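Long-range contact in N-acetylglucosaminidase (Paenibacillus barengoltzii, PDB 6INX), which probably hydrolyses N-acetylglucosamine-containing glycans as a glycoside hydrolase of family 18, built on a TIM barrel: residues Tyr185-His197 / Gly250-Gly262. Residues are numbered along the deposited sequence; the frame is centred on the assembly and turned at random.
Sequences YDMRGGFQTLTGH and GLYQMSPGSGGYG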
ATOM      1  N   TYR A 185      -3.952 -12.924   4.590  1.00  9.76           N
ATOM      2  CA  TYR A 185      -2.724 -13.149   5.331  1.00 10.10           C
ATOM      3  C   TYR A 185      -1.585 -12.719   4.419  1.00  9.22           C
ATOM      4  O   TYR A 185      -1.780 -12.505   3.218  1.00 10.53           O
ATOM      5  CB  TYR A 185      -2.580 -14.596   5.844  1.00  9.82           C
ATOM      6  CG  TYR A 185      -2.921 -15.712   4.882  1.00 10.40           C
ATOM      7  CD1 TYR A 185      -2.103 -16.008   3.807  1.00 12.19           C
ATOM      8  CD2 TYR A 185      -4.062 -16.489   5.068  1.00 12.23           C
ATOM      9  CE1 TYR A 185      -2.407 -17.048   2.937  1.00 11.36           C
ATOM     10  CE2 TYR A 185      -4.368 -17.543   4.205  1.00 13.25           C
ATOM     11  CZ  TYR A 185      -3.540 -17.802   3.141  1.00 13.01           C
ATOM     12  OH  TYR A 185      -3.822 -18.834   2.269  1.00 14.59           O
ATOM     13  N   ASP A 186      -0.388 -12.581   4.994  1.00  9.24           N
ATOM     14  CA  ASP A 186       0.731 -11.916   4.303  1.00 10.01           C
ATOM     15  C   ASP A 186       0.317 -10.542   3.776  1.00 10.97           C
ATOM     16  O   ASP A 186       0.872 -10.056   2.786  1.00 10.80           O
ATOM     17  CB  ASP A 186       1.314 -12.740   3.143  1.00 10.56           C
ATOM     18  CG  ASP A 186       1.765 -14.112   3.555  1.00 13.44           C
ATOM     19  OD1 ASP A 186       2.185 -14.291   4.712  1.00 12.23           O
ATOM     20  OD2 ASP A 186       1.702 -15.020   2.690  1.00 16.48           O
ATOM     21  N   MET A 187      -0.676  -9.911   4.415  1.00  9.67           N
ATOM     22  CA  MET A 187      -1.170  -8.633   3.902  1.00 11.39           C
ATOM     23  C   MET A 187      -0.159  -7.524   4.107  1.00 11.73           C
ATOM     24  O   MET A 187      -0.191  -6.518   3.381  1.00 12.22           O
ATOM     25  CB  MET A 187      -2.508  -8.261   4.544  1.00 12.52           C
ATOM     26  CG  MET A 187      -3.661  -9.150   4.049  1.00 10.05           C
ATOM     27  SD  MET A 187      -5.301  -8.673   4.617  1.00 11.51           S
ATOM     28  CE  MET A 187      -5.182  -9.131   6.354  1.00 12.58           C
ATOM     29  N   ARG A 188       0.710  -7.698   5.095  1.00 10.72           N
ATOM     30  CA  ARG A 188       1.930  -6.937   5.296  1.00  9.79           C
ATOM     31  C   ARG A 188       3.021  -7.974   5.478  1.00 10.97           C
ATOM     32  O   ARG A 188       2.875  -8.887   6.294  1.00 11.29           O
ATOM     33  CB  ARG A 188       1.820  -6.084   6.557  1.00 10.32           C
ATOM     34  CG  ARG A 188       0.699  -5.063   6.453  1.00  9.92           C
ATOM     35  CD  ARG A 188       0.345  -4.446   7.810  1.00 11.58           C
ATOM     36  NE  ARG A 188      -0.738  -3.487   7.624  1.00 10.71           N
ATOM     37  CZ  ARG A 188      -2.016  -3.800   7.410  1.00  9.81           C
ATOM     38  NH1 ARG A 188      -2.404  -5.071   7.357  1.00  9.18           N
ATOM     39  NH2 ARG A 188      -2.912  -2.840   7.208  1.00 11.03           N
ATOM     40  N   GLY A 189       4.087  -7.862   4.699  1.00 11.17           N
ATOM     41  CA  GLY A 189       5.091  -8.905   4.698  1.00 12.91           C
ATOM     42  C   GLY A 189       6.330  -8.518   3.919  1.00 11.49           C
ATOM     43  O   GLY A 189       6.961  -7.505   4.224  1.00 11.57           O
ATOM     44  N   GLY A 190       6.656  -9.288   2.880  1.00 10.55           N
ATOM     45  CA  GLY A 190       7.965  -9.184   2.253  1.00 11.73           C
ATOM     46  C   GLY A 190       8.183  -7.954   1.390  1.00 12.30           C
ATOM     47  O   GLY A 190       9.314  -7.739   0.934  1.00 12.84           O
ATOM     48  N   PHE A 191       7.154  -7.148   1.155  1.00 11.19           N
ATOM     49  CA  PHE A 191       7.313  -5.945   0.344  1.00 10.02           C
ATOM     50  C   PHE A 191       7.338  -4.655   1.154  1.00  9.15           C
ATOM     51  O   PHE A 191       7.492  -3.579   0.565  1.00 10.13           O
ATOM     52  CB  PHE A 191       6.213  -5.861  -0.719  1.00 10.84           C
ATOM     53  CG  PHE A 191       6.262  -6.982  -1.719  1.00 11.20           C
ATOM     54  CD1 PHE A 191       7.311  -7.069  -2.610  1.00 15.03           C
ATOM     55  CD2 PHE A 191       5.283  -7.964  -1.740  1.00 14.55           C
ATOM     56  CE1 PHE A 191       7.377  -8.107  -3.535  1.00 16.20           C
ATOM     57  CE2 PHE A 191       5.350  -9.002  -2.661  1.00 15.97           C
ATOM     58  CZ  PHE A 191       6.399  -9.066  -3.554  1.00 16.31           C
ATOM     59  N   GLN A 192       7.215  -4.716   2.480  1.00  9.13           N
ATOM     60  CA  GLN A 192       7.210  -3.491   3.268  1.00  8.90           C
ATOM     61  C   GLN A 192       8.140  -3.602   4.469  1.00  9.76           C
ATOM     62  O   GLN A 192       8.267  -4.661   5.090  1.00 10.26           O
ATOM     63  CB  GLN A 192       5.781  -3.076   3.688  1.00  9.98           C
ATOM     64  CG  GLN A 192       5.110  -4.024   4.658  1.00  9.64           C
ATOM     65  CD  GLN A 192       3.703  -3.575   4.980  1.00 10.00           C
ATOM     66  OE1 GLN A 192       2.801  -3.675   4.142  1.00 12.38           O
ATOM     67  NE2 GLN A 192       3.512  -3.042   6.195  1.00 10.73           N
ATOM     68  N   THR A 193       8.765  -2.470   4.800  1.00  9.28           N
ATOM     69  CA  THR A 193       9.640  -2.378   5.958  1.00 10.18           C
ATOM     70  C   THR A 193       8.934  -1.791   7.170  1.00 10.47           C
ATOM     71  O   THR A 193       9.542  -1.705   8.241  1.00 12.91           O
ATOM     72  CB  THR A 193      10.870  -1.527   5.636  1.00 12.50           C
ATOM     73  OG1 THR A 193      10.437  -0.244   5.179  1.00 12.47           O
ATOM     74  CG2 THR A 193      11.725  -2.174   4.559  1.00 13.80           C
ATOM     75  N   LEU A 194       7.666  -1.407   7.039  1.00  9.18           N
ATOM     76  CA  LEU A 194       6.885  -0.945   8.181  1.00 10.00           C
ATOM     77  C   LEU A 194       6.214  -2.143   8.842  1.00 10.58           C
ATOM     78  O   LEU A 194       5.596  -2.963   8.158  1.00 10.98           O
ATOM     79  CB  LEU A 194       5.800   0.023   7.708  1.00 10.39           C
ATOM     80  CG  LEU A 194       5.127   0.745   8.872  1.00 10.90           C
ATOM     81  CD1 LEU A 194       6.075   1.761   9.485  1.00 13.56           C
ATOM     82  CD2 LEU A 194       3.852   1.434   8.391  1.00 14.15           C
ATOM     83  N   THR A 195       6.330  -2.242  10.165  1.00 10.74           N
ATOM     84  CA  THR A 195       5.671  -3.339  10.850  1.00 10.43           C
ATOM     85  C   THR A 195       4.160  -3.136  10.866  1.00 10.81           C
ATOM     86  O   THR A 195       3.638  -2.016  10.751  1.00 10.91           O
ATOM     87  CB  THR A 195       6.167  -3.483  12.291  1.00 10.01           C
ATOM     88  OG1 THR A 195       5.777  -2.337  13.064  1.00 10.31           O
ATOM     89  CG2 THR A 195       7.680  -3.621  12.345  1.00 12.38           C
ATOM     90  N   GLY A 196       3.454  -4.249  10.997  1.00  9.17           N
ATOM     91  CA  GLY A 196       2.013  -4.213  11.139  1.00  8.51           C
ATOM     92  C   GLY A 196       1.477  -5.629  11.171  1.00  9.86           C
ATOM     93  O   GLY A 196       2.235  -6.594  11.175  1.00 12.20           O
ATOM     94  N   HIS A 197       0.156  -5.727  11.183  1.00  9.74           N
ATOM     95  CA  HIS A 197      -0.494  -7.025  11.304  1.00  9.42           C
ATOM     96  C   HIS A 197      -0.621  -7.669   9.931  1.00 10.84           C
ATOM     97  O   HIS A 197      -1.142  -7.051   9.002  1.00 10.72           O
ATOM     98  CB  HIS A 197      -1.892  -6.812  11.871  1.00  8.80           C
ATOM     99  CG  HIS A 197      -1.905  -6.134  13.205  1.00 10.79           C
ATOM    100  ND1 HIS A 197      -1.242  -6.643  14.300  1.00 13.04           N
ATOM    101  CD2 HIS A 197      -2.488  -4.983  13.616  1.00 12.65           C
ATOM    102  CE1 HIS A 197      -1.422  -5.838  15.334  1.00 10.18           C
ATOM    103  NE2 HIS A 197      -2.178  -4.824  14.945  1.00 12.45           N
ATOM    104  N   GLY A 250       6.668  -1.692  19.157  1.00 12.65           N
ATOM    105  CA  GLY A 250       7.118  -2.215  17.879  1.00 11.41           C
ATOM    106  C   GLY A 250       6.147  -2.040  16.726  1.00  9.88           C
ATOM    107  O   GLY A 250       6.504  -2.388  15.593  1.00 11.69           O
ATOM    108  N   LEU A 251       4.938  -1.535  16.971  1.00 12.45           N
ATOM    109  CA  LEU A 251       3.876  -1.490  15.975  1.00 12.15           C
ATOM    110  C   LEU A 251       3.981  -0.211  15.152  1.00 10.71           C
ATOM    111  O   LEU A 251       4.101   0.888  15.704  1.00 11.78           O
ATOM    112  CB  LEU A 251       2.519  -1.570  16.677  1.00 12.29           C
ATOM    113  CG  LEU A 251       1.273  -1.637  15.797  1.00 10.56           C
ATOM    114  CD1 LEU A 251       1.250  -2.920  14.988  1.00 12.68           C
ATOM    115  CD2 LEU A 251       0.018  -1.552  16.648  1.00 13.23           C
ATOM    116  N   TYR A 252       3.980  -0.365  13.828  1.00  9.88           N
ATOM    117  CA  TYR A 252       4.068   0.762  12.889  1.00 12.09           C
ATOM    118  C   TYR A 252       5.420   1.465  12.986  1.00 11.12           C
ATOM    119  O   TYR A 252       5.515   2.693  12.937  1.00 11.68           O
ATOM    120  CB  TYR A 252       2.874   1.730  12.979  1.00 12.49           C
ATOM    121  CG  TYR A 252       1.558   0.997  12.982  1.00 10.59           C
ATOM    122  CD1 TYR A 252       1.370  -0.115  12.171  1.00 11.31           C
ATOM    123  CD2 TYR A 252       0.526   1.374  13.820  1.00 11.85           C
ATOM    124  CE1 TYR A 252       0.188  -0.810  12.175  1.00 13.19           C
ATOM    125  CE2 TYR A 252      -0.668   0.674  13.829  1.00  9.69           C
ATOM    126  CZ  TYR A 252      -0.819  -0.423  13.006  1.00 11.36           C
ATOM    127  OH  TYR A 252      -1.993  -1.149  13.006  1.00 14.61           O
ATOM    128  N   GLN A 253       6.474   0.665  13.129  1.00 12.67           N
ATOM    129  CA  GLN A 253       7.853   1.115  13.184  1.00 12.45           C
ATOM    130  C   GLN A 253       8.597   0.633  11.948  1.00 13.01           C
ATOM    131  O   GLN A 253       8.228  -0.364  11.318  1.00 11.73           O
ATOM    132  CB  GLN A 253       8.554   0.552  14.424  1.00 14.10           C
ATOM    133  CG  GLN A 253       7.886   0.922  15.737  1.00 14.79           C
ATOM    134  CD  GLN A 253       7.755   2.413  15.912  1.00 16.90           C
ATOM    135  OE1 GLN A 253       8.738   3.151  15.819  1.00 16.84           O
ATOM    136  NE2 GLN A 253       6.529   2.875  16.141  1.00 15.97           N
ATOM    137  N   MET A 254       9.684   1.326  11.627  1.00 13.48           N
ATOM    138  CA  MET A 254      10.442   1.016  10.424  1.00 12.40           C
ATOM    139  C   MET A 254      11.589   0.071  10.763  1.00 14.16           C
ATOM    140  O   MET A 254      12.386   0.340  11.668  1.00 18.53           O
ATOM    141  CB  MET A 254      10.994   2.287   9.776  1.00 17.62           C
ATOM    142  CG  MET A 254      11.551   2.042   8.364  1.00 20.42           C
ATOM    143  SD  MET A 254      12.516   3.418   7.726  1.00 32.22           S
ATOM    144  CE  MET A 254      11.223   4.403   6.991  1.00 25.39           C
ATOM    145  N   SER A 255      11.665  -1.039  10.027  1.00 11.46           N
ATOM    146  CA  SER A 255      12.753  -1.996  10.049  1.00 12.56           C
ATOM    147  C   SER A 255      13.702  -1.719   8.888  1.00 12.63           C
ATOM    148  O   SER A 255      13.290  -1.164   7.864  1.00 13.20           O
ATOM    149  CB  SER A 255      12.179  -3.405   9.867  1.00 12.65           C
ATOM    150  OG  SER A 255      13.213  -4.373   9.790  1.00 13.50           O
ATOM    151  N   PRO A 256      14.978  -2.094   9.003  1.00 13.03           N
ATOM    152  CA  PRO A 256      15.864  -2.047   7.827  1.00 12.42           C
ATOM    153  C   PRO A 256      15.469  -3.024   6.733  1.00 13.65           C
ATOM    154  O   PRO A 256      15.863  -2.834   5.578  1.00 15.45           O
ATOM    155  CB  PRO A 256      17.244  -2.410   8.401  1.00 16.44           C
ATOM    156  CG  PRO A 256      17.125  -2.215   9.870  1.00 15.72           C
ATOM    157  CD  PRO A 256      15.695  -2.493  10.228  1.00 13.59           C
ATOM    158  N   GLY A 257      14.711  -4.071   7.066  1.00 13.71           N
ATOM    159  CA  GLY A 257      14.330  -5.082   6.105  1.00 12.04           C
ATOM    160  C   GLY A 257      12.825  -5.295   6.118  1.00 10.58           C
ATOM    161  O   GLY A 257      12.107  -4.732   6.943  1.00 12.24           O
ATOM    162  N   SER A 258      12.382  -6.159   5.210  1.00 10.87           N
ATOM    163  CA  SER A 258      10.952  -6.404   5.081  1.00 11.68           C
ATOM    164  C   SER A 258      10.487  -7.442   6.104  1.00 11.78           C
ATOM    165  O   SER A 258      11.264  -7.965   6.909  1.00 12.08           O
ATOM    166  CB  SER A 258      10.619  -6.837   3.659  1.00 14.38           C
ATOM    167  OG  SER A 258      11.273  -8.047   3.349  1.00 18.42           O
ATOM    168  N   GLY A 259       9.186  -7.721   6.098  1.00 11.09           N
ATOM    169  CA  GLY A 259       8.606  -8.683   7.009  1.00 11.32           C
ATOM    170  C   GLY A 259       8.656 -10.081   6.435  1.00 11.04           C
ATOM    171  O   GLY A 259       7.773 -10.486   5.683  1.00 14.07           O
ATOM    172  N   GLY A 260       9.710 -10.811   6.762  1.00 11.15           N
ATOM    173  CA  GLY A 260       9.837 -12.172   6.301  1.00 12.27           C
ATOM    174  C   GLY A 260       8.984 -13.101   7.124  1.00 12.93           C
ATOM    175  O   GLY A 260       8.281 -12.707   8.051  1.00 12.40           O
ATOM    176  N   TYR A 261       9.036 -14.378   6.770  1.00 14.15           N
ATOM    177  CA  TYR A 261       8.334 -15.354   7.586  1.00 12.96           C
ATOM    178  C   TYR A 261       8.933 -15.392   8.982  1.00 13.91           C
ATOM    179  O   TYR A 261      10.153 -15.347   9.161  1.00 16.57           O
ATOM    180  CB  TYR A 261       8.442 -16.745   6.965  1.00 15.12           C
ATOM    181  CG  TYR A 261       7.540 -16.943   5.781  1.00 15.50           C
ATOM    182  CD1 TYR A 261       6.157 -16.953   5.921  1.00 15.97           C
ATOM    183  CD2 TYR A 261       8.073 -17.120   4.511  1.00 22.47           C
ATOM    184  CE1 TYR A 261       5.335 -17.139   4.831  1.00 17.16           C
ATOM    185  CE2 TYR A 261       7.263 -17.303   3.420  1.00 21.53           C
ATOM    186  CZ  TYR A 261       5.895 -17.313   3.579  1.00 23.29           C
ATOM    187  OH  TYR A 261       5.087 -17.500   2.485  1.00 26.31           O
ATOM    188  N   GLY A 262       8.062 -15.470   9.974  1.00 13.67           N
ATOM    189  CA  GLY A 262       8.483 -15.709  11.325  1.00 14.31           C
ATOM    190  C   GLY A 262       8.198 -17.146  11.699  1.00 14.69           C
ATOM    191  O   GLY A 262       7.925 -18.002  10.848  1.00 16.06           O
TER
HETATM  192  O   HOH W   1       2.542 -17.480   2.807  1.00 21.76           O
HETATM  193  O   HOH W   2      -1.608  -3.379  10.966  1.00 14.22           O
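T195 turns its hydroxyl into the G250-Q253 bend, where OG1 meets three backbone atoms. With OG1 set between its own backbone N and carbonyl carbon (chi1 66°), it donates to G250 O at 2.6 Å, in the carbonyl plane and on a lone pair. The same oxygen accepts a nearly straight bond from Q253 N at 3.1 Å and a weak, bent one from Y252 N. Backbone bonds continue the exchange on both sides of L194: T195 N gives to Q253 O at 2.9 Å, and S255 N to T193 O at 2.9 Å, making a single bridge between L194 and M254. Farther along, G189 O takes Q192 N, closing a type I turn, and G259 N from opposite faces of its carbonyl plane; the latter lies 61° out of that plane. Q192 O, only weakly bonded to G259 N, is served by W241 NE1. One water joins D186 OD2 to Y261 OH, while D186 OD1 is held by Y237 OH and a salt bridge to R239; another accepts from H197 N and bonds Y252 OH. L251 CD1 makes a CH-pi contact, 4.2 Å from the centroid of the H197 ring, whose NE2 bonds D283. F191 packs on M254 of the second subunit, and M254 on its F191. The loop following barrel strand 179-183 is thus fastened to edge strand 260-264 of an antiparallel sheet inserted between barrel strands 230-235 and 320-324, consistent with the alpha/beta insertion domain of many family 18 enzymes.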